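Local structure of pectinesterase (Sitophilus oryzae, 4PMH) at residues A[66-80]-A[90-104]. The protein catalyses hydrolysis of the methyl esters of pectin, releasing methanol, and probably serves in the digestion of plant cell walls. Residues are numbered along the deposited sequence; the frame is centred on the assembly and turned at random.
Sequences RKYIKINAGTYQEVV and TIYGGGSSPSDTLIT
Tyr92 CG sits between its backbone N and carbonyl carbon (chi1 71°), which turns one ring face to Lys70; Lys70 CB stands over it, a CH-pi contact 4.1 Å from the Tyr92 centroid, while Tyr92 OH hydrogen-bonds to Lys39 O. Arg66, extended through chi2 and bent at chi3 (-69°), crosses Thr90 nearly at right angles, and its NH1 donates to Thr90 OG1 (3.0 Å), which lies tilted from the guanidinium plane; Arg66 NH2 hydrogen-bonds to Ala158 O. A leucine in place of Arg66 would probably leave Thr90 OG1 without its NH1 donor and Ala158 O without NH2. Thr90 and Tyr68 lie side by side, Thr90 CB 3.5 Å from Tyr68 CD2. On the other face, Ile71 CD1 meets Ile91 CG2 (3.6 Å) and Ile103 CD1 (4.1 Å), while Ile71 CG2 touches Thr101 CG2 (3.6 Å). Strands 67-71 and 90-93 run parallel, as do 74-76 and 101-104, forming successive rungs on two sheets of the pectinesterase parallel beta-helix. Ile69 N donates to Thr90 O (2.8 Å), and Tyr76 N to Leu102 O. Tyr76 OH donates to Asn72 O (2.6 Å), spanning the bend between strands. Backbone bonds thus fix the register, and buried Thr90 has its hydroxyl matched by both Arg66 NH1 and Gln160 OE1, linking three rungs.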
ATOM      1  N   ARG A  66     -20.720  -5.664 -12.349  1.00 16.33           N
ATOM      2  CA  ARG A  66     -19.957  -4.644 -11.641  1.00 15.01           C
ATOM      3  C   ARG A  66     -20.888  -3.483 -11.310  1.00 14.57           C
ATOM      4  O   ARG A  66     -21.628  -2.995 -12.168  1.00 13.57           O
ATOM      5  CB  ARG A  66     -18.762  -4.176 -12.498  1.00 14.58           C
ATOM      6  CG  ARG A  66     -17.950  -3.019 -11.905  1.00 14.17           C
ATOM      7  CD  ARG A  66     -16.628  -2.792 -12.624  1.00 13.67           C
ATOM      8  NE  ARG A  66     -15.682  -3.879 -12.403  1.00 13.10           N
ATOM      9  CZ  ARG A  66     -15.000  -4.075 -11.272  1.00 13.12           C
ATOM     10  NH1 ARG A  66     -15.151  -3.257 -10.211  1.00 13.01           N
ATOM     11  NH2 ARG A  66     -14.189  -5.118 -11.170  1.00 12.37           N
ATOM     12  N   LYS A  67     -20.875  -3.081 -10.046  1.00 15.09           N
ATOM     13  CA  LYS A  67     -21.697  -1.978  -9.560  1.00 16.06           C
ATOM     14  C   LYS A  67     -20.821  -0.764  -9.261  1.00 15.83           C
ATOM     15  O   LYS A  67     -19.684  -0.900  -8.778  1.00 15.77           O
ATOM     16  CB  LYS A  67     -22.454  -2.392  -8.293  1.00 17.68           C
ATOM     17  CG  LYS A  67     -23.507  -3.465  -8.507  1.00 19.29           C
ATOM     18  CD  LYS A  67     -24.691  -2.886  -9.267  1.00 22.55           C
ATOM     19  CE  LYS A  67     -25.563  -3.978  -9.850  1.00 24.96           C
ATOM     20  NZ  LYS A  67     -26.637  -3.341 -10.644  1.00 27.99           N
ATOM     21  N   TYR A  68     -21.370   0.419  -9.551  1.00 15.11           N
ATOM     22  CA  TYR A  68     -20.645   1.674  -9.495  1.00 14.36           C
ATOM     23  C   TYR A  68     -21.205   2.561  -8.390  1.00 13.53           C
ATOM     24  O   TYR A  68     -22.379   2.950  -8.414  1.00 12.85           O
ATOM     25  CB  TYR A  68     -20.725   2.386 -10.837  1.00 14.64           C
ATOM     26  CG  TYR A  68     -19.951   1.654 -11.910  1.00 15.03           C
ATOM     27  CD1 TYR A  68     -20.532   0.621 -12.645  1.00 15.38           C
ATOM     28  CD2 TYR A  68     -18.625   1.978 -12.178  1.00 15.06           C
ATOM     29  CE1 TYR A  68     -19.807  -0.057 -13.622  1.00 15.40           C
ATOM     30  CE2 TYR A  68     -17.895   1.307 -13.149  1.00 15.02           C
ATOM     31  CZ  TYR A  68     -18.494   0.293 -13.869  1.00 15.49           C
ATOM     32  OH  TYR A  68     -17.764  -0.373 -14.838  1.00 15.80           O
ATOM     33  N   ILE A  69     -20.344   2.838  -7.424  1.00 12.75           N
ATOM     34  CA  ILE A  69     -20.686   3.672  -6.305  1.00 13.59           C
ATOM     35  C   ILE A  69     -19.970   4.992  -6.489  1.00 14.20           C
ATOM     36  O   ILE A  69     -18.740   5.049  -6.390  1.00 14.07           O
ATOM     37  CB  ILE A  69     -20.246   3.053  -4.967  1.00 13.97           C
ATOM     38  CG1 ILE A  69     -21.081   1.809  -4.695  1.00 14.32           C
ATOM     39  CG2 ILE A  69     -20.396   4.070  -3.834  1.00 14.03           C
ATOM     40  CD1 ILE A  69     -20.471   0.818  -3.743  1.00 15.02           C
ATOM     41  N   LYS A  70     -20.744   6.049  -6.743  1.00 13.88           N
ATOM     42  CA  LYS A  70     -20.208   7.388  -6.870  1.00 15.10           C
ATOM     43  C   LYS A  70     -20.269   8.125  -5.543  1.00 14.60           C
ATOM     44  O   LYS A  70     -21.322   8.171  -4.906  1.00 13.70           O
ATOM     45  CB  LYS A  70     -20.994   8.158  -7.903  1.00 16.59           C
ATOM     46  CG  LYS A  70     -20.472   9.557  -8.101  1.00 18.77           C
ATOM     47  CD  LYS A  70     -21.093  10.196  -9.336  1.00 21.14           C
ATOM     48  CE  LYS A  70     -22.530  10.589  -9.099  1.00 24.07           C
ATOM     49  NZ  LYS A  70     -22.984  11.546 -10.155  1.00 26.84           N
ATOM     50  N   ILE A  71     -19.146   8.705  -5.132  1.00 13.64           N
ATOM     51  CA  ILE A  71     -19.117   9.526  -3.921  1.00 13.55           C
ATOM     52  C   ILE A  71     -19.021  10.995  -4.301  1.00 14.03           C
ATOM     53  O   ILE A  71     -17.974  11.469  -4.765  1.00 14.38           O
ATOM     54  CB  ILE A  71     -17.920   9.170  -3.004  1.00 12.65           C
ATOM     55  CG1 ILE A  71     -17.882   7.652  -2.728  1.00 12.60           C
ATOM     56  CG2 ILE A  71     -17.979   9.998  -1.715  1.00 13.04           C
ATOM     57  CD1 ILE A  71     -16.763   7.173  -1.810  1.00 12.28           C
ATOM     58  N   ASN A  72     -20.096  11.736  -4.074  1.00 14.52           N
ATOM     59  CA  ASN A  72     -20.076  13.153  -4.372  1.00 14.97           C
ATOM     60  C   ASN A  72     -18.924  13.833  -3.660  1.00 14.90           C
ATOM     61  O   ASN A  72     -18.569  13.461  -2.533  1.00 14.15           O
ATOM     62  CB  ASN A  72     -21.392  13.816  -3.977  1.00 15.47           C
ATOM     63  CG  ASN A  72     -22.485  13.613  -5.006  1.00 16.09           C
ATOM     64  OD1 ASN A  72     -22.251  13.084  -6.088  1.00 17.39           O
ATOM     65  ND2 ASN A  72     -23.684  14.058  -4.677  1.00 17.20           N
ATOM     66  N   ALA A  73     -18.369  14.843  -4.332  1.00 15.17           N
ATOM     67  CA  ALA A  73     -17.277  15.632  -3.811  1.00 14.78           C
ATOM     68  C   ALA A  73     -17.584  16.105  -2.398  1.00 14.29           C
ATOM     69  O   ALA A  73     -18.713  16.490  -2.101  1.00 14.48           O
ATOM     70  CB  ALA A  73     -17.033  16.828  -4.720  1.00 15.49           C
ATOM     71  N   GLY A  74     -16.601  16.049  -1.510  1.00 13.96           N
ATOM     72  CA  GLY A  74     -16.833  16.406  -0.112  1.00 14.14           C
ATOM     73  C   GLY A  74     -15.792  15.799   0.808  1.00 14.40           C
ATOM     74  O   GLY A  74     -14.890  15.098   0.363  1.00 14.04           O
ATOM     75  N   THR A  75     -15.907  16.090   2.095  1.00 14.96           N
ATOM     76  CA  THR A  75     -15.046  15.484   3.096  1.00 15.63           C
ATOM     77  C   THR A  75     -15.919  14.576   3.943  1.00 15.97           C
ATOM     78  O   THR A  75     -16.936  15.010   4.476  1.00 16.61           O
ATOM     79  CB  THR A  75     -14.368  16.528   3.993  1.00 16.51           C
ATOM     80  OG1 THR A  75     -13.554  17.411   3.197  1.00 18.05           O
ATOM     81  CG2 THR A  75     -13.501  15.850   5.051  1.00 16.43           C
ATOM     82  N   TYR A  76     -15.513  13.312   4.050  1.00 15.54           N
ATOM     83  CA  TYR A  76     -16.238  12.263   4.771  1.00 14.80           C
ATOM     84  C   TYR A  76     -15.401  11.707   5.933  1.00 15.32           C
ATOM     85  O   TYR A  76     -14.355  11.129   5.695  1.00 15.14           O
ATOM     86  CB  TYR A  76     -16.550  11.138   3.800  1.00 14.50           C
ATOM     87  CG  TYR A  76     -17.451  11.564   2.661  1.00 14.12           C
ATOM     88  CD1 TYR A  76     -16.934  12.185   1.518  1.00 13.91           C
ATOM     89  CD2 TYR A  76     -18.819  11.334   2.716  1.00 14.67           C
ATOM     90  CE1 TYR A  76     -17.765  12.570   0.463  1.00 13.65           C
ATOM     91  CE2 TYR A  76     -19.662  11.727   1.678  1.00 14.76           C
ATOM     92  CZ  TYR A  76     -19.129  12.345   0.547  1.00 14.44           C
ATOM     93  OH  TYR A  76     -19.983  12.724  -0.476  1.00 14.27           O
ATOM     94  N   GLN A  77     -15.845  11.908   7.170  1.00 15.09           N
ATOM     95  CA  GLN A  77     -15.114  11.401   8.330  1.00 16.95           C
ATOM     96  C   GLN A  77     -15.708  10.071   8.786  1.00 15.76           C
ATOM     97  O   GLN A  77     -16.524   9.990   9.702  1.00 14.41           O
ATOM     98  CB  GLN A  77     -15.066  12.458   9.435  1.00 18.18           C
ATOM     99  CG  GLN A  77     -14.352  13.710   8.941  1.00 20.27           C
ATOM    100  CD  GLN A  77     -14.393  14.823   9.944  1.00 22.49           C
ATOM    101  OE1 GLN A  77     -13.648  14.822  10.922  1.00 23.69           O
ATOM    102  NE2 GLN A  77     -15.281  15.776   9.720  1.00 25.27           N
ATOM    103  N   GLU A  78     -15.271   9.025   8.100  1.00 15.95           N
ATOM    104  CA  GLU A  78     -15.810   7.698   8.267  1.00 16.51           C
ATOM    105  C   GLU A  78     -14.853   6.664   7.731  1.00 14.84           C
ATOM    106  O   GLU A  78     -13.926   7.000   7.019  1.00 14.34           O
ATOM    107  CB  GLU A  78     -17.157   7.561   7.530  1.00 18.95           C
ATOM    108  CG  GLU A  78     -17.292   8.374   6.262  1.00 20.90           C
ATOM    109  CD  GLU A  78     -18.762   8.593   5.856  1.00 21.49           C
ATOM    110  OE1 GLU A  78     -19.346   7.676   5.266  1.00 21.81           O
ATOM    111  OE2 GLU A  78     -19.329   9.680   6.093  1.00 21.40           O
ATOM    112  N   VAL A  79     -15.077   5.419   8.116  1.00 13.70           N
ATOM    113  CA  VAL A  79     -14.442   4.284   7.458  1.00 13.57           C
ATOM    114  C   VAL A  79     -15.289   3.781   6.297  1.00 13.17           C
ATOM    115  O   VAL A  79     -16.490   4.083   6.203  1.00 14.34           O
ATOM    116  CB  VAL A  79     -14.195   3.109   8.415  1.00 13.39           C
ATOM    117  CG1 VAL A  79     -13.166   3.487   9.465  1.00 14.07           C
ATOM    118  CG2 VAL A  79     -15.486   2.610   9.047  1.00 13.90           C
ATOM    119  N   VAL A  80     -14.652   3.004   5.430  1.00 12.73           N
ATOM    120  CA  VAL A  80     -15.327   2.263   4.354  1.00 12.19           C
ATOM    121  C   VAL A  80     -14.794   0.840   4.387  1.00 12.22           C
ATOM    122  O   VAL A  80     -13.590   0.622   4.209  1.00 11.28           O
ATOM    123  CB  VAL A  80     -15.041   2.893   2.980  1.00 11.91           C
ATOM    124  CG1 VAL A  80     -15.798   2.161   1.877  1.00 12.08           C
ATOM    125  CG2 VAL A  80     -15.389   4.370   2.992  1.00 11.75           C
ATOM    126  N   THR A  90     -16.891  -0.814  -8.074  1.00 12.78           N
ATOM    127  CA  THR A  90     -16.078   0.344  -8.401  1.00 12.92           C
ATOM    128  C   THR A  90     -16.573   1.492  -7.523  1.00 13.50           C
ATOM    129  O   THR A  90     -17.756   1.826  -7.548  1.00 13.68           O
ATOM    130  CB  THR A  90     -16.238   0.702  -9.888  1.00 12.94           C
ATOM    131  OG1 THR A  90     -15.748  -0.388 -10.668  1.00 12.81           O
ATOM    132  CG2 THR A  90     -15.484   1.960 -10.245  1.00 13.21           C
ATOM    133  N   ILE A  91     -15.683   2.056  -6.720  1.00 13.08           N
ATOM    134  CA  ILE A  91     -16.011   3.174  -5.851  1.00 13.91           C
ATOM    135  C   ILE A  91     -15.203   4.360  -6.329  1.00 13.84           C
ATOM    136  O   ILE A  91     -13.971   4.333  -6.263  1.00 13.34           O
ATOM    137  CB  ILE A  91     -15.678   2.851  -4.368  1.00 15.09           C
ATOM    138  CG1 ILE A  91     -16.488   1.639  -3.887  1.00 16.02           C
ATOM    139  CG2 ILE A  91     -15.971   4.048  -3.452  1.00 15.39           C
ATOM    140  CD1 ILE A  91     -15.733   0.339  -3.949  1.00 17.67           C
ATOM    141  N   TYR A  92     -15.885   5.403  -6.810  1.00 13.57           N
ATOM    142  CA  TYR A  92     -15.205   6.556  -7.351  1.00 13.92           C
ATOM    143  C   TYR A  92     -15.718   7.889  -6.874  1.00 13.72           C
ATOM    144  O   TYR A  92     -16.897   8.054  -6.646  1.00 13.99           O
ATOM    145  CB  TYR A  92     -15.215   6.517  -8.871  1.00 13.82           C
ATOM    146  CG  TYR A  92     -16.545   6.776  -9.530  1.00 13.90           C
ATOM    147  CD1 TYR A  92     -17.430   5.748  -9.774  1.00 14.77           C
ATOM    148  CD2 TYR A  92     -16.881   8.032  -9.943  1.00 14.33           C
ATOM    149  CE1 TYR A  92     -18.647   5.985 -10.414  1.00 14.83           C
ATOM    150  CE2 TYR A  92     -18.071   8.286 -10.591  1.00 14.91           C
ATOM    151  CZ  TYR A  92     -18.953   7.252 -10.816  1.00 15.07           C
ATOM    152  OH  TYR A  92     -20.155   7.506 -11.434  1.00 16.57           O
ATOM    153  N   GLY A  93     -14.803   8.837  -6.762  1.00 14.06           N
ATOM    154  CA  GLY A  93     -15.135  10.195  -6.369  1.00 14.88           C
ATOM    155  C   GLY A  93     -15.792  10.925  -7.538  1.00 15.66           C
ATOM    156  O   GLY A  93     -15.403  10.751  -8.700  1.00 15.15           O
ATOM    157  N   GLY A  94     -16.783  11.741  -7.227  1.00 16.59           N
ATOM    158  CA  GLY A  94     -17.533  12.479  -8.253  1.00 17.91           C
ATOM    159  C   GLY A  94     -16.932  13.816  -8.670  1.00 18.73           C
ATOM    160  O   GLY A  94     -17.519  14.510  -9.495  1.00 20.67           O
ATOM    161  N   GLY A  95     -15.791  14.196  -8.101  1.00 19.26           N
ATOM    162  CA  GLY A  95     -15.162  15.500  -8.393  1.00 19.54           C
ATOM    163  C   GLY A  95     -14.301  15.501  -9.641  1.00 20.94           C
ATOM    164  O   GLY A  95     -14.097  14.453 -10.278  1.00 20.56           O
ATOM    165  N   SER A  96     -13.794  16.675  -9.995  1.00 20.67           N
ATOM    166  CA  SER A  96     -12.952  16.808 -11.184  1.00 24.24           C
ATOM    167  C   SER A  96     -11.542  16.273 -10.945  1.00 24.03           C
ATOM    168  O   SER A  96     -10.890  15.778 -11.874  1.00 23.45           O
ATOM    169  CB  SER A  96     -12.859  18.278 -11.636  1.00 25.79           C
ATOM    170  OG  SER A  96     -12.033  18.365 -12.783  1.00 31.05           O
ATOM    171  N   SER A  97     -11.097  16.392  -9.693  1.00 23.42           N
ATOM    172  CA  SER A  97      -9.792  15.948  -9.245  1.00 23.96           C
ATOM    173  C   SER A  97      -9.995  14.951  -8.093  1.00 21.77           C
ATOM    174  O   SER A  97     -10.975  15.057  -7.362  1.00 19.37           O
ATOM    175  CB  SER A  97      -9.000  17.168  -8.764  1.00 25.79           C
ATOM    176  OG  SER A  97      -8.001  16.830  -7.814  1.00 30.20           O
ATOM    177  N   PRO A  98      -9.059  13.999  -7.899  1.00 20.55           N
ATOM    178  CA  PRO A  98      -9.233  13.083  -6.758  1.00 19.72           C
ATOM    179  C   PRO A  98      -9.163  13.778  -5.405  1.00 19.36           C
ATOM    180  O   PRO A  98      -9.655  13.241  -4.415  1.00 19.06           O
ATOM    181  CB  PRO A  98      -8.058  12.104  -6.887  1.00 19.98           C
ATOM    182  CG  PRO A  98      -7.057  12.786  -7.773  1.00 20.83           C
ATOM    183  CD  PRO A  98      -7.867  13.659  -8.708  1.00 21.19           C
ATOM    184  N   SER A  99      -8.562  14.959  -5.359  1.00 19.37           N
ATOM    185  CA  SER A  99      -8.517  15.735  -4.106  1.00 20.22           C
ATOM    186  C   SER A  99      -9.890  16.277  -3.682  1.00 19.95           C
ATOM    187  O   SER A  99     -10.079  16.652  -2.519  1.00 19.36           O
ATOM    188  CB  SER A  99      -7.494  16.867  -4.226  1.00 21.84           C
ATOM    189  OG  SER A  99      -7.856  17.744  -5.275  1.00 23.13           O
ATOM    190  N   ASP A 100     -10.846  16.294  -4.618  1.00 18.72           N
ATOM    191  CA  ASP A 100     -12.193  16.787  -4.358  1.00 20.29           C
ATOM    192  C   ASP A 100     -13.074  15.836  -3.507  1.00 19.45           C
ATOM    193  O   ASP A 100     -14.150  16.219  -3.071  1.00 19.84           O
ATOM    194  CB  ASP A 100     -12.909  17.068  -5.691  1.00 21.70           C
ATOM    195  CG  ASP A 100     -12.277  18.212  -6.472  1.00 23.74           C
ATOM    196  OD1 ASP A 100     -11.610  19.064  -5.845  1.00 24.60           O
ATOM    197  OD2 ASP A 100     -12.425  18.248  -7.718  1.00 25.55           O
ATOM    198  N   THR A 101     -12.641  14.594  -3.320  1.00 17.80           N
ATOM    199  CA  THR A 101     -13.382  13.623  -2.545  1.00 17.03           C
ATOM    200  C   THR A 101     -12.428  13.006  -1.536  1.00 16.66           C
ATOM    201  O   THR A 101     -11.517  12.291  -1.911  1.00 16.61           O
ATOM    202  CB  THR A 101     -13.982  12.552  -3.457  1.00 16.98           C
ATOM    203  OG1 THR A 101     -14.697  13.190  -4.525  1.00 17.38           O
ATOM    204  CG2 THR A 101     -14.923  11.660  -2.664  1.00 17.07           C
ATOM    205  N   LEU A 102     -12.621  13.322  -0.262  1.00 15.56           N
ATOM    206  CA  LEU A 102     -11.660  12.976   0.789  1.00 15.18           C
ATOM    207  C   LEU A 102     -12.337  12.177   1.907  1.00 14.78           C
ATOM    208  O   LEU A 102     -13.299  12.648   2.522  1.00 15.85           O
ATOM    209  CB  LEU A 102     -11.045  14.243   1.361  1.00 15.50           C
ATOM    210  CG  LEU A 102     -10.145  14.064   2.592  1.00 15.64           C
ATOM    211  CD1 LEU A 102      -8.934  13.229   2.205  1.00 15.73           C
ATOM    212  CD2 LEU A 102      -9.716  15.401   3.181  1.00 16.33           C
ATOM    213  N   ILE A 103     -11.842  10.966   2.146  1.00 13.96           N
ATOM    214  CA  ILE A 103     -12.307  10.117   3.200  1.00 13.59           C
ATOM    215  C   ILE A 103     -11.194  10.111   4.232  1.00 14.23           C
ATOM    216  O   ILE A 103     -10.110   9.621   3.943  1.00 13.90           O
ATOM    217  CB  ILE A 103     -12.536   8.691   2.680  1.00 13.76           C
ATOM    218  CG1 ILE A 103     -13.428   8.710   1.424  1.00 13.73           C
ATOM    219  CG2 ILE A 103     -13.146   7.818   3.767  1.00 13.80           C
ATOM    220  CD1 ILE A 103     -13.494   7.387   0.701  1.00 13.65           C
ATOM    221  N   THR A 104     -11.437  10.671   5.411  1.00 13.80           N
ATOM    222  CA  THR A 104     -10.345  10.918   6.329  1.00 14.61           C
ATOM    223  C   THR A 104     -10.708  10.715   7.795  1.00 14.44           C
ATOM    224  O   THR A 104     -11.815  11.057   8.210  1.00 14.53           O
ATOM    225  CB  THR A 104      -9.780  12.357   6.149  1.00 14.68           C
ATOM    226  OG1 THR A 104      -8.721  12.564   7.087  1.00 16.08           O
ATOM    227  CG2 THR A 104     -10.845  13.456   6.363  1.00 15.12           C
TER